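Local coordinates for protein salmonella typhimurium DB7155 bacteriophage DET7 tailspike (Bacteriophage, PDB 2V5I) that binds and hydrolyses the O-antigen polysaccharide of its Salmonella host as the trimeric, beta-helical receptor-binding tailspike of the phage, at residues G127-V132 with K150-A155; W135-G140 with P285-F290; S311-P314 with L318-N321; H475-A480 with K503-D508; E524-I529 with G550-M555. All coordinates share one frame; numbering follows the deposited sequence.

Contact 1: G127-V132 with K150-A155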
# COMPACT_ATOMS: atom_id res chain seq x y z
N GLY A 127 -0.48 -3.07 31.93
CA GLY A 127 0.86 -2.69 32.36
C GLY A 127 1.85 -3.81 32.22
O GLY A 127 1.53 -4.88 31.69
N TYR A 128 3.09 -3.55 32.61
CA TYR A 128 4.09 -4.62 32.56
C TYR A 128 5.09 -4.55 33.73
O TYR A 128 5.31 -3.49 34.34
CB TYR A 128 4.84 -4.60 31.21
CG TYR A 128 5.69 -3.37 30.96
CD1 TYR A 128 5.10 -2.16 30.46
CD2 TYR A 128 7.04 -3.32 31.27
CE1 TYR A 128 5.87 -1.05 30.21
CE2 TYR A 128 7.79 -2.19 31.06
CZ TYR A 128 7.21 -1.03 30.54
OH TYR A 128 7.95 0.12 30.30
N GLN A 129 5.66 -5.71 34.01
CA GLN A 129 6.70 -5.84 35.04
C GLN A 129 7.99 -5.17 34.59
O GLN A 129 8.51 -5.49 33.51
CB GLN A 129 6.98 -7.29 35.33
CG GLN A 129 5.80 -8.08 35.91
CD GLN A 129 5.98 -9.56 35.74
OE1 GLN A 129 6.77 -10.18 36.42
NE2 GLN A 129 5.21 -10.16 34.80
N PRO A 130 8.48 -4.19 35.33
CA PRO A 130 9.65 -3.44 34.89
C PRO A 130 10.94 -4.23 35.04
O PRO A 130 11.02 -5.16 35.81
CB PRO A 130 9.63 -2.20 35.80
CG PRO A 130 9.02 -2.66 37.02
CD PRO A 130 7.99 -3.70 36.63
N GLY A 131 11.95 -3.88 34.23
CA GLY A 131 13.25 -4.56 34.28
C GLY A 131 14.36 -3.68 33.74
O GLY A 131 14.23 -2.47 33.64
N VAL A 132 15.45 -4.34 33.37
CA VAL A 132 16.71 -3.63 33.06
C VAL A 132 16.53 -2.59 31.95
O VAL A 132 17.07 -1.49 32.03
CB VAL A 132 17.85 -4.59 32.78
CG1 VAL A 132 18.16 -5.41 34.07
CG2 VAL A 132 17.57 -5.51 31.66
N LYS A 150 11.94 -5.55 41.34
CA LYS A 150 12.97 -5.73 40.31
C LYS A 150 13.33 -7.18 40.02
O LYS A 150 13.73 -7.52 38.90
CB LYS A 150 14.22 -4.86 40.74
CG LYS A 150 13.86 -3.39 40.79
CD LYS A 150 15.07 -2.38 40.94
CE LYS A 150 15.57 -2.32 42.34
NZ LYS A 150 16.65 -1.29 42.50
N ASP A 151 13.15 -8.08 40.98
CA ASP A 151 13.50 -9.49 40.82
C ASP A 151 12.34 -10.35 40.23
O ASP A 151 12.53 -11.54 39.93
CB ASP A 151 13.90 -10.08 42.17
CG ASP A 151 15.24 -9.57 42.67
OD1 ASP A 151 15.99 -8.92 41.90
OD2 ASP A 151 15.55 -9.86 43.85
N GLN A 152 11.17 -9.76 40.05
CA GLN A 152 9.99 -10.53 39.54
C GLN A 152 10.25 -11.11 38.20
O GLN A 152 10.93 -10.50 37.38
CB GLN A 152 8.81 -9.58 39.32
CG GLN A 152 8.24 -9.01 40.52
CD GLN A 152 6.98 -8.23 40.16
OE1 GLN A 152 5.91 -8.51 40.70
NE2 GLN A 152 7.10 -7.29 39.21
N HIS A 153 9.63 -12.25 37.90
CA HIS A 153 9.69 -12.80 36.56
C HIS A 153 8.47 -13.68 36.29
O HIS A 153 8.58 -14.88 36.06
CB HIS A 153 11.01 -13.56 36.30
CG HIS A 153 11.29 -14.64 37.29
ND1 HIS A 153 12.00 -14.41 38.45
CD2 HIS A 153 10.96 -15.95 37.30
CE1 HIS A 153 12.10 -15.54 39.13
NE2 HIS A 153 11.46 -16.48 38.47
N ILE A 154 7.30 -13.07 36.39
CA ILE A 154 6.01 -13.79 36.25
C ILE A 154 5.55 -13.92 34.79
O ILE A 154 5.34 -12.92 34.07
CB ILE A 154 4.89 -13.11 37.08
CG1 ILE A 154 5.27 -13.08 38.56
CG2 ILE A 154 3.59 -13.84 36.90
CD1 ILE A 154 5.57 -14.45 39.15
N ALA A 155 5.36 -15.17 34.37
CA ALA A 155 4.65 -15.46 33.13
C ALA A 155 4.13 -16.85 33.20
O ALA A 155 4.79 -17.74 33.80
CB ALA A 155 5.54 -15.30 31.94
O HOH W 1 9.51 -6.55 37.53
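Gln-129 lays its carboxamide against the backbone of Ile-154 and reads both of its polar groups. Ile-154 N donates to Gln-129 OE1 at 2.9 Å, and Gln-129 NE2 returns a bond of 2.9 Å to Ile-154 O. Each donor sits on a lone pair in the carbonyl plane of its acceptor, and Ile-154 O lies almost in the plane of the amide, so the two bonds fix the flip of the carboxamide. Beyond CG the chain of Gln-129 is extended, which carries the amide across the gap. CB of Ile-154 rests 3.5 Å from Gln-129 OE1. Both segments are loops of the excursion that returns to the beta-helix at strand 156-161, with short helices between them. Gln-152 crosses beside Gln-129, the two amide planes 76° apart, and its NE2 stands 3.6 Å from Gln-129 CG. That NE2 donates to a water at 3.0 Å, and the water in turn donates to Pro-130 O at 2.7 Å. Further out, Gln-152 OE1 takes a hydrogen bond from Trp-98 N, Gln-129 O is bonded to Ser-226 OG, and the backbone of Ile-154 pairs with Lys-198.

Contact 2: W135-G140 with P285-F290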
# COMPACT_ATOMS: atom_id res chain seq x y z
N TRP A 135 15.23 0.76 33.29
CA TRP A 135 16.22 1.58 34.01
C TRP A 135 16.88 2.56 33.05
O TRP A 135 17.25 3.67 33.47
CB TRP A 135 17.29 0.72 34.67
CG TRP A 135 16.82 -0.47 35.46
CD1 TRP A 135 17.56 -1.54 35.78
CD2 TRP A 135 15.51 -0.70 36.03
NE1 TRP A 135 16.83 -2.44 36.50
CE2 TRP A 135 15.56 -1.95 36.67
CE3 TRP A 135 14.32 0.02 36.07
CZ2 TRP A 135 14.45 -2.51 37.32
CZ3 TRP A 135 13.22 -0.54 36.70
CH2 TRP A 135 13.30 -1.78 37.30
N VAL A 136 17.01 2.19 31.77
CA VAL A 136 17.56 3.07 30.74
C VAL A 136 16.49 3.99 30.14
O VAL A 136 16.67 5.19 29.94
CB VAL A 136 18.17 2.20 29.59
CG1 VAL A 136 18.57 3.04 28.40
CG2 VAL A 136 19.33 1.39 30.05
N LYS A 137 15.30 3.43 29.89
CA LYS A 137 14.21 4.19 29.33
C LYS A 137 13.69 5.29 30.24
O LYS A 137 13.29 6.36 29.77
CB LYS A 137 13.10 3.20 28.92
CG LYS A 137 11.95 3.74 28.18
CD LYS A 137 12.24 4.29 26.80
CE LYS A 137 12.85 3.32 25.79
NZ LYS A 137 12.69 3.86 24.38
N PHE A 138 13.69 5.06 31.57
CA PHE A 138 13.16 6.01 32.53
C PHE A 138 14.29 6.23 33.58
O PHE A 138 14.31 5.61 34.65
CB PHE A 138 11.89 5.47 33.22
CG PHE A 138 10.80 5.04 32.24
CD1 PHE A 138 10.06 5.97 31.52
CD2 PHE A 138 10.53 3.70 32.05
CE1 PHE A 138 9.05 5.57 30.62
CE2 PHE A 138 9.51 3.30 31.14
CZ PHE A 138 8.79 4.25 30.45
N PRO A 139 15.30 7.03 33.22
CA PRO A 139 16.41 7.18 34.17
C PRO A 139 15.97 7.70 35.53
O PRO A 139 15.26 8.71 35.63
CB PRO A 139 17.34 8.19 33.50
CG PRO A 139 16.89 8.30 32.08
CD PRO A 139 15.54 7.72 31.94
N GLY A 140 16.42 6.99 36.56
CA GLY A 140 16.07 7.23 37.95
C GLY A 140 15.10 6.21 38.51
O GLY A 140 14.89 6.14 39.73
N PRO A 285 4.69 1.05 21.21
CA PRO A 285 5.75 0.29 21.92
C PRO A 285 6.67 1.24 22.70
O PRO A 285 6.89 2.37 22.29
CB PRO A 285 6.54 -0.38 20.80
CG PRO A 285 6.43 0.61 19.73
CD PRO A 285 5.00 1.12 19.77
N VAL A 286 7.14 0.75 23.83
CA VAL A 286 8.10 1.49 24.66
C VAL A 286 9.45 1.69 23.94
O VAL A 286 10.08 2.76 24.06
CB VAL A 286 8.23 0.86 26.06
CG1 VAL A 286 9.33 1.55 26.86
CG2 VAL A 286 6.93 0.89 26.79
N TRP A 287 9.91 0.67 23.21
CA TRP A 287 11.09 0.81 22.41
C TRP A 287 10.69 0.97 20.92
O TRP A 287 10.22 2.05 20.57
CB TRP A 287 12.03 -0.35 22.66
CG TRP A 287 12.64 -0.24 24.05
CD1 TRP A 287 12.02 -0.45 25.27
CD2 TRP A 287 14.00 0.14 24.37
NE1 TRP A 287 12.92 -0.23 26.30
CE2 TRP A 287 14.12 0.14 25.78
CE3 TRP A 287 15.11 0.50 23.60
CZ2 TRP A 287 15.33 0.45 26.44
CZ3 TRP A 287 16.32 0.81 24.27
CH2 TRP A 287 16.40 0.77 25.67
N ASP A 288 10.81 -0.06 20.08
CA ASP A 288 10.68 0.11 18.63
C ASP A 288 9.37 -0.51 18.14
O ASP A 288 8.88 -1.47 18.76
CB ASP A 288 11.83 -0.56 17.89
CG ASP A 288 13.19 0.07 18.16
OD1 ASP A 288 13.30 1.02 18.99
OD2 ASP A 288 14.13 -0.39 17.45
N GLY A 289 8.85 -0.06 17.00
CA GLY A 289 7.71 -0.74 16.40
C GLY A 289 8.23 -2.10 15.87
O GLY A 289 7.77 -3.16 16.24
N PHE A 290 9.11 -2.00 14.87
CA PHE A 290 9.81 -3.18 14.33
C PHE A 290 11.32 -2.98 14.55
O PHE A 290 11.86 -1.95 14.10
CB PHE A 290 9.55 -3.30 12.82
CG PHE A 290 8.12 -3.61 12.47
CD1 PHE A 290 7.13 -2.60 12.54
CD2 PHE A 290 7.73 -4.85 12.05
CE1 PHE A 290 5.83 -2.90 12.22
CE2 PHE A 290 6.38 -5.13 11.71
CZ PHE A 290 5.46 -4.15 11.84
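A lysine lying over a tryptophan face joins the end of helix 132-137 to the loop between strands 280-283 and 290-291 of the beta-helix. Lys-137, the last helical residue, makes most of this cation-pi and CH-pi contact. Its CE stands over the five-membered ring of Trp-287, 3.5 Å from the centroid and 14° off the ring normal, with Trp-287 CE2 the nearest ring atom. The ammonium lies over the same ring, Lys-137 NZ being 4.1 Å from the centroid. From there NZ donates to Val-286 O at 2.9 Å, tilted 23° from the carbonyl plane, so one amino group serves a pi face and a peptide oxygen together. The chain is bent at chi2 and chi3, a fold that brings CE and NZ back over the indole while CG meets Val-286 CG1 at 3.7 Å. Lys-137 CG also lies over the rim of one face of its neighbour Phe-138. One residue earlier, Val-136 sets CG1 obliquely against Trp-287 CH2 at 4.2 Å, its side chain roughly at right angles to the indole. The tryptophan is anchored through its backbone, which bonds to Glu-255 and Gly-334, and Val-286 is similarly tied to Ala-253. Asp-288 OD1 lies 6.1 Å from Lys-137 NZ, not in contact, and instead accepts from Val-335 N. The contact ties an inserted helix to a loop between strands of the right-handed parallel beta-helix, the fold of the P22 tailspike family.

Contact 3: S311-P314 with L318-N321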
# COMPACT_ATOMS: atom_id res chain seq x y z
N SER A 311 35.13 -10.64 9.03
CA SER A 311 36.00 -10.46 7.87
C SER A 311 35.22 -10.46 6.57
O SER A 311 35.65 -9.83 5.60
CB SER A 311 37.06 -11.57 7.82
OG SER A 311 36.46 -12.84 7.87
N GLU A 312 34.09 -11.16 6.53
CA GLU A 312 33.22 -11.19 5.36
C GLU A 312 32.21 -10.03 5.36
O GLU A 312 31.97 -9.41 4.31
CB GLU A 312 32.47 -12.50 5.31
CG GLU A 312 31.63 -12.67 4.08
CD GLU A 312 31.03 -14.06 3.97
OE1 GLU A 312 31.25 -14.88 4.89
OE2 GLU A 312 30.35 -14.32 2.94
N TYR A 313 31.59 -9.77 6.52
CA TYR A 313 30.63 -8.67 6.65
C TYR A 313 30.93 -7.95 7.96
O TYR A 313 30.71 -8.54 9.04
CB TYR A 313 29.18 -9.17 6.74
CG TYR A 313 28.70 -9.75 5.43
CD1 TYR A 313 28.36 -8.91 4.37
CD2 TYR A 313 28.69 -11.09 5.24
CE1 TYR A 313 27.94 -9.44 3.17
CE2 TYR A 313 28.31 -11.64 4.01
CZ TYR A 313 27.94 -10.80 2.99
OH TYR A 313 27.54 -11.35 1.80
N PRO A 314 31.35 -6.68 7.90
CA PRO A 314 31.49 -5.87 9.11
C PRO A 314 30.19 -5.76 9.93
O PRO A 314 29.08 -6.02 9.42
CB PRO A 314 31.88 -4.49 8.60
CG PRO A 314 32.42 -4.72 7.24
CD PRO A 314 31.72 -5.90 6.71
N LEU A 318 25.42 -7.28 7.72
CA LEU A 318 24.95 -8.61 7.33
C LEU A 318 23.88 -8.55 6.25
O LEU A 318 23.05 -7.63 6.26
CB LEU A 318 24.43 -9.41 8.51
CG LEU A 318 25.51 -9.90 9.51
CD1 LEU A 318 24.79 -10.40 10.78
CD2 LEU A 318 26.42 -10.96 8.94
N PRO A 319 23.90 -9.53 5.34
CA PRO A 319 22.82 -9.63 4.31
C PRO A 319 21.56 -10.29 4.84
O PRO A 319 21.18 -11.41 4.47
CB PRO A 319 23.50 -10.46 3.23
CG PRO A 319 24.31 -11.39 3.99
CD PRO A 319 24.89 -10.59 5.15
N ASN A 320 20.91 -9.59 5.79
CA ASN A 320 19.79 -10.18 6.51
C ASN A 320 18.60 -10.42 5.64
O ASN A 320 17.84 -11.34 5.87
CB ASN A 320 19.50 -9.45 7.84
CG ASN A 320 19.58 -7.93 7.75
OD1 ASN A 320 19.38 -7.35 6.71
ND2 ASN A 320 19.90 -7.29 8.88
N ASN A 321 18.43 -9.55 4.64
CA ASN A 321 17.46 -9.73 3.58
C ASN A 321 16.03 -10.05 4.01
O ASN A 321 15.35 -10.93 3.39
CB ASN A 321 17.94 -10.83 2.61
CG ASN A 321 17.29 -10.68 1.20
OD1 ASN A 321 16.84 -9.57 0.81
ND2 ASN A 321 17.15 -11.79 0.52
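Pro-319 places a single methylene almost exactly above the centre of the Tyr-313 ring. Its CD lies 3.6 Å from the ring centroid and only 5° off the normal, a CH-pi contact in which all six ring carbons are nearly equidistant from one atom. CZ is marginally the nearest at 3.7 Å, and Pro-319 CG lies near the phenolic end, approaching Tyr-313 CZ at 3.8 Å and Tyr-313 OH at 3.9 Å. The two side chains cross at about a right angle, and the pyrrolidine meets the aromatic face with its CD-CG side. At the other end of the tyrosine, Leu-318 brings CD2 to 4.0 Å from Tyr-313 CB, standing oblique to the ring. CG of Tyr-313 is anti to the carbonyl carbon (chi1 -69°), which puts the ring beside its own backbone N, with one face to Pro-319 CD. No hydrogen bond links the two segments, so apolar contact alone joins them directly. Both belong to the long loop that leaves the beta-helix after strand 290-291 and returns at strand 323-330, and the contact pinches this loop across a short bend of three residues. Pro-319 is the centre of an inverse gamma turn, with a weak bond from Asn-320 N to Leu-318 O at 2.9 Å. Around this core, Tyr-313 O accepts from Arg-304 NH1, and Leu-318 packs on Arg-271 and Tyr-273. Asn-320 ND2 bonds to Asp-340 O of strand 335-342 and to Ser-294 OG of the same loop, and Asn-320 OD1 to Arg-366 NH2.

Contact 4: H475-A480 with K503-D508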
# COMPACT_ATOMS: atom_id res chain seq x y z
N HIS A 475 4.99 37.73 -10.48
CA HIS A 475 4.29 38.64 -9.56
C HIS A 475 3.11 39.21 -10.34
O HIS A 475 3.28 39.61 -11.50
CB HIS A 475 5.17 39.82 -9.24
CG HIS A 475 6.42 39.52 -8.48
ND1 HIS A 475 6.54 39.79 -7.14
CD2 HIS A 475 7.64 39.09 -8.89
CE1 HIS A 475 7.77 39.47 -6.74
NE2 HIS A 475 8.45 39.03 -7.79
N LEU A 476 1.94 39.30 -9.74
CA LEU A 476 0.87 39.98 -10.45
C LEU A 476 1.09 41.48 -10.57
O LEU A 476 1.70 42.10 -9.68
CB LEU A 476 -0.49 39.62 -9.86
CG LEU A 476 -0.89 40.07 -8.49
CD1 LEU A 476 -1.22 41.58 -8.41
CD2 LEU A 476 -2.11 39.24 -8.02
N ASN A 477 0.68 42.05 -11.72
CA ASN A 477 0.63 43.51 -11.89
C ASN A 477 -0.74 44.04 -11.42
O ASN A 477 -1.76 43.69 -12.02
CB ASN A 477 0.93 43.90 -13.35
CG ASN A 477 2.41 43.94 -13.66
OD1 ASN A 477 3.19 44.56 -12.92
ND2 ASN A 477 2.80 43.42 -14.85
N GLY A 478 -0.72 44.81 -10.33
CA GLY A 478 -1.91 45.57 -9.96
C GLY A 478 -2.89 44.81 -9.09
O GLY A 478 -2.92 44.96 -7.85
N TYR A 479 -3.69 43.97 -9.72
CA TYR A 479 -4.88 43.45 -9.06
C TYR A 479 -5.38 42.17 -9.73
O TYR A 479 -5.10 41.90 -10.91
CB TYR A 479 -5.99 44.56 -9.12
CG TYR A 479 -6.23 45.09 -10.51
CD1 TYR A 479 -5.50 46.15 -11.00
CD2 TYR A 479 -7.22 44.56 -11.34
CE1 TYR A 479 -5.72 46.64 -12.27
CE2 TYR A 479 -7.41 45.02 -12.61
CZ TYR A 479 -6.68 46.10 -13.07
OH TYR A 479 -6.85 46.61 -14.34
N ALA A 480 -6.15 41.39 -8.98
CA ALA A 480 -6.78 40.18 -9.53
C ALA A 480 -7.54 40.51 -10.77
O ALA A 480 -8.32 41.49 -10.78
CB ALA A 480 -7.70 39.59 -8.47
N LYS A 503 14.15 42.03 -14.22
CA LYS A 503 12.66 42.01 -14.24
C LYS A 503 12.11 42.29 -15.62
O LYS A 503 12.54 43.23 -16.29
CB LYS A 503 12.11 43.13 -13.30
CG LYS A 503 12.83 43.24 -11.92
CD LYS A 503 12.32 44.39 -11.02
CE LYS A 503 13.22 44.62 -9.77
NZ LYS A 503 14.64 45.05 -10.11
N VAL A 504 11.12 41.51 -16.02
CA VAL A 504 10.46 41.62 -17.30
C VAL A 504 8.95 41.93 -17.06
O VAL A 504 8.24 41.18 -16.41
CB VAL A 504 10.59 40.28 -18.09
CG1 VAL A 504 9.83 40.34 -19.39
CG2 VAL A 504 12.08 39.95 -18.37
N ASN A 505 8.51 43.06 -17.64
CA ASN A 505 7.11 43.54 -17.67
C ASN A 505 6.58 44.10 -16.32
O ASN A 505 5.38 44.18 -16.13
CB ASN A 505 6.13 42.49 -18.21
CG ASN A 505 4.85 43.13 -18.69
OD1 ASN A 505 4.90 44.19 -19.35
ND2 ASN A 505 3.69 42.48 -18.41
N ARG A 506 7.46 44.49 -15.41
CA ARG A 506 6.96 45.12 -14.18
C ARG A 506 6.23 46.42 -14.55
O ARG A 506 6.65 47.16 -15.47
CB ARG A 506 8.11 45.46 -13.25
CG ARG A 506 7.62 45.77 -11.81
CD ARG A 506 8.69 46.29 -10.87
NE ARG A 506 9.36 47.39 -11.49
CZ ARG A 506 8.89 48.63 -11.51
NH1 ARG A 506 7.82 48.97 -10.80
NH2 ARG A 506 9.56 49.55 -12.17
N GLY A 507 5.07 46.61 -13.93
CA GLY A 507 4.19 47.78 -14.19
C GLY A 507 3.44 47.70 -15.52
O GLY A 507 2.76 48.64 -15.95
N ASP A 508 3.56 46.56 -16.19
CA ASP A 508 3.04 46.34 -17.54
C ASP A 508 3.60 47.33 -18.57
O ASP A 508 3.00 47.62 -19.61
CB ASP A 508 1.49 46.34 -17.60
CG ASP A 508 0.95 45.53 -18.78
OD1 ASP A 508 1.41 44.39 -19.05
OD2 ASP A 508 0.05 46.03 -19.50
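Asn-477 pushes its carboxamide into the turn formed by Asn-505 to Asp-508 and bonds with both ends of the amide. Gly-507 N donates to Asn-477 OD1 at 3.0 Å, bent to 140° at the hydrogen and standing above the carbonyl plane. Asn-477 ND2 gives a straighter bond of 3.0 Å (162°) to Asn-505 O and another to Ser-484 OG. Asn-505 O is gripped twice, since Asp-508 N also donates to it at 3.0 Å, closing the turn; the two donors arrive from opposite faces of its carbonyl plane. A second amide braces the same turn: Asn-505 ND2 reaches Asp-508 OD1 at 3.0 Å, on the lone pair turned away from the other carboxylate oxygen. CG of Asn-505 is anti to the backbone N (chi1 -160°), which swings the amide toward Asp-508; Asn-505 OD1 accepts from Lys-510 N. Asp-508 OD1 is shared with Ser-484 OG and Ser-493 of the second subunit, and Arg-506 forms a salt bridge with Glu-513. The contact thus joins the ends of strands 470-476 and 501-504, which flank strand 485-493 in an antiparallel sheet, at a subunit interface, probably part of the C-terminal intertwined domain of the trimeric spike.

Contact 5: E524-I529 with G550-M555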
# COMPACT_ATOMS: atom_id res chain seq x y z
N GLU A 524 37.70 41.53 -14.57
CA GLU A 524 37.10 40.24 -14.18
C GLU A 524 35.55 40.30 -14.18
O GLU A 524 34.90 39.27 -14.05
CB GLU A 524 37.48 39.82 -12.73
CG GLU A 524 38.90 39.81 -12.32
CD GLU A 524 39.33 41.18 -11.76
OE1 GLU A 524 39.57 42.01 -12.62
OE2 GLU A 524 39.45 41.41 -10.52
N GLY A 525 34.96 41.50 -14.23
CA GLY A 525 33.53 41.63 -14.36
C GLY A 525 32.87 41.12 -15.63
O GLY A 525 31.64 41.16 -15.72
N VAL A 526 33.65 40.69 -16.61
CA VAL A 526 33.11 39.96 -17.74
C VAL A 526 33.93 38.68 -17.97
O VAL A 526 35.15 38.71 -17.90
CB VAL A 526 33.05 40.86 -19.03
CG1 VAL A 526 34.40 41.16 -19.61
CG2 VAL A 526 32.16 40.28 -19.99
N LEU A 527 33.25 37.58 -18.22
CA LEU A 527 33.88 36.25 -18.31
C LEU A 527 33.97 35.70 -19.75
O LEU A 527 35.05 35.48 -20.23
CB LEU A 527 33.15 35.26 -17.40
CG LEU A 527 33.69 33.84 -17.40
CD1 LEU A 527 35.11 33.83 -16.79
CD2 LEU A 527 32.75 32.96 -16.58
N ASP A 528 32.83 35.42 -20.37
CA ASP A 528 32.76 34.75 -21.64
C ASP A 528 32.98 35.68 -22.80
O ASP A 528 32.52 36.84 -22.79
CB ASP A 528 31.38 34.11 -21.83
CG ASP A 528 31.07 32.96 -20.87
OD1 ASP A 528 32.00 32.36 -20.27
OD2 ASP A 528 29.84 32.60 -20.78
N ILE A 529 33.57 35.16 -23.86
CA ILE A 529 33.66 35.85 -25.15
C ILE A 529 32.27 36.21 -25.67
O ILE A 529 31.32 35.44 -25.50
CB ILE A 529 34.39 34.97 -26.18
CG1 ILE A 529 35.89 34.95 -25.81
CG2 ILE A 529 34.21 35.50 -27.59
CD1 ILE A 529 36.69 33.93 -26.55
N GLY A 550 39.10 37.49 -27.50
CA GLY A 550 39.29 37.17 -26.08
C GLY A 550 39.76 38.33 -25.23
O GLY A 550 39.76 38.24 -24.00
N SER A 551 40.13 39.43 -25.87
CA SER A 551 40.57 40.61 -25.11
C SER A 551 39.33 41.37 -24.62
O SER A 551 38.21 41.07 -25.05
CB SER A 551 41.45 41.50 -25.98
OG SER A 551 40.70 42.14 -26.97
N LYS A 552 39.52 42.28 -23.67
CA LYS A 552 38.43 43.04 -23.09
C LYS A 552 38.57 44.50 -23.45
O LYS A 552 39.71 45.06 -23.54
CB LYS A 552 38.45 42.83 -21.57
CG LYS A 552 38.15 41.39 -21.22
CD LYS A 552 38.14 41.10 -19.75
CE LYS A 552 38.01 39.59 -19.47
NZ LYS A 552 38.01 39.28 -18.05
N THR A 553 37.44 45.16 -23.64
CA THR A 553 37.42 46.54 -23.95
C THR A 553 36.26 47.23 -23.22
O THR A 553 35.31 46.55 -22.80
CB THR A 553 37.36 46.74 -25.49
OG1 THR A 553 37.69 48.08 -25.82
CG2 THR A 553 35.97 46.43 -26.06
N ARG A 554 36.34 48.56 -23.10
CA ARG A 554 35.35 49.38 -22.46
C ARG A 554 34.84 50.42 -23.45
O ARG A 554 35.63 51.13 -24.11
CB ARG A 554 35.95 50.11 -21.24
CG ARG A 554 36.39 49.17 -20.15
CD ARG A 554 37.32 49.83 -19.11
NE ARG A 554 37.83 48.81 -18.19
CZ ARG A 554 37.17 48.34 -17.12
NH1 ARG A 554 35.97 48.83 -16.78
NH2 ARG A 554 37.74 47.39 -16.38
N MET A 555 33.53 50.48 -23.58
CA MET A 555 32.84 51.38 -24.49
C MET A 555 31.83 52.26 -23.77
O MET A 555 30.94 51.76 -23.06
CB MET A 555 32.06 50.57 -25.54
CG MET A 555 32.91 49.61 -26.33
SD MET A 555 32.07 48.93 -27.77
CE MET A 555 33.13 47.54 -28.18
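Gly-550 begins the second segment by packing against Ile-529: its CA is 4.1 Å from Ile-529 CG1, the closest approach of the two residues, with CD1 of the isoleucine at a similar distance. Gly-550 O is held by Arg-546 NE, and the side chain of Ile-529 also rests on Arg-546. Ser-551 turns its side chain back to Asp-549, and the chain then enters strand 552-556 at Lys-552, which carries the main contact. Its side chain is extended beyond CG and meets Val-526 tip to tip, CD lying 3.7 Å from Val-526 CG1. That methyl sits between the backbone N and carbonyl carbon of Val-526 (chi1 70°), facing the aliphatic part of the lysine. Lys-552 NZ then donates to Val-526 O at 2.9 Å, nearly along the C=O axis (168° at the oxygen), and also to Asp-523 O. In the loop 524-529, Asp-528 forms a salt bridge with Lys-503 of the third subunit, and Glu-524 O accepts from Arg-506 of that subunit. The ammonium is bound by two peptide oxygens, Val-526 O and Asp-523 O; Glu-524 OE1, 6.3 Å from Lys-552 NZ, probably adds only a distant electrostatic pull.

From the N terminus, contact 1 closes the excursion between strands 121-122 and 156-161. Contact 2 crosses it: helix 132-137 starts inside that loop, but segment 135-140 lies 145 residues before its partner 285-290. The two touch, Trp-135 packing on Lys-150 and Pro-130, and Tyr-128 on Phe-138 and Val-286, so the inserted helix is held by both. Contact 3 follows in series and pinches the loop between strands 290-291 and 323-330, its nearest atoms about 11 Å from contact 2. Contacts 4 and 5 come last, about 34 Å apart between centres: the first joins strand ends of the five-stranded antiparallel sheet, the second fastens 524-529 to the edge of the three-stranded sheet.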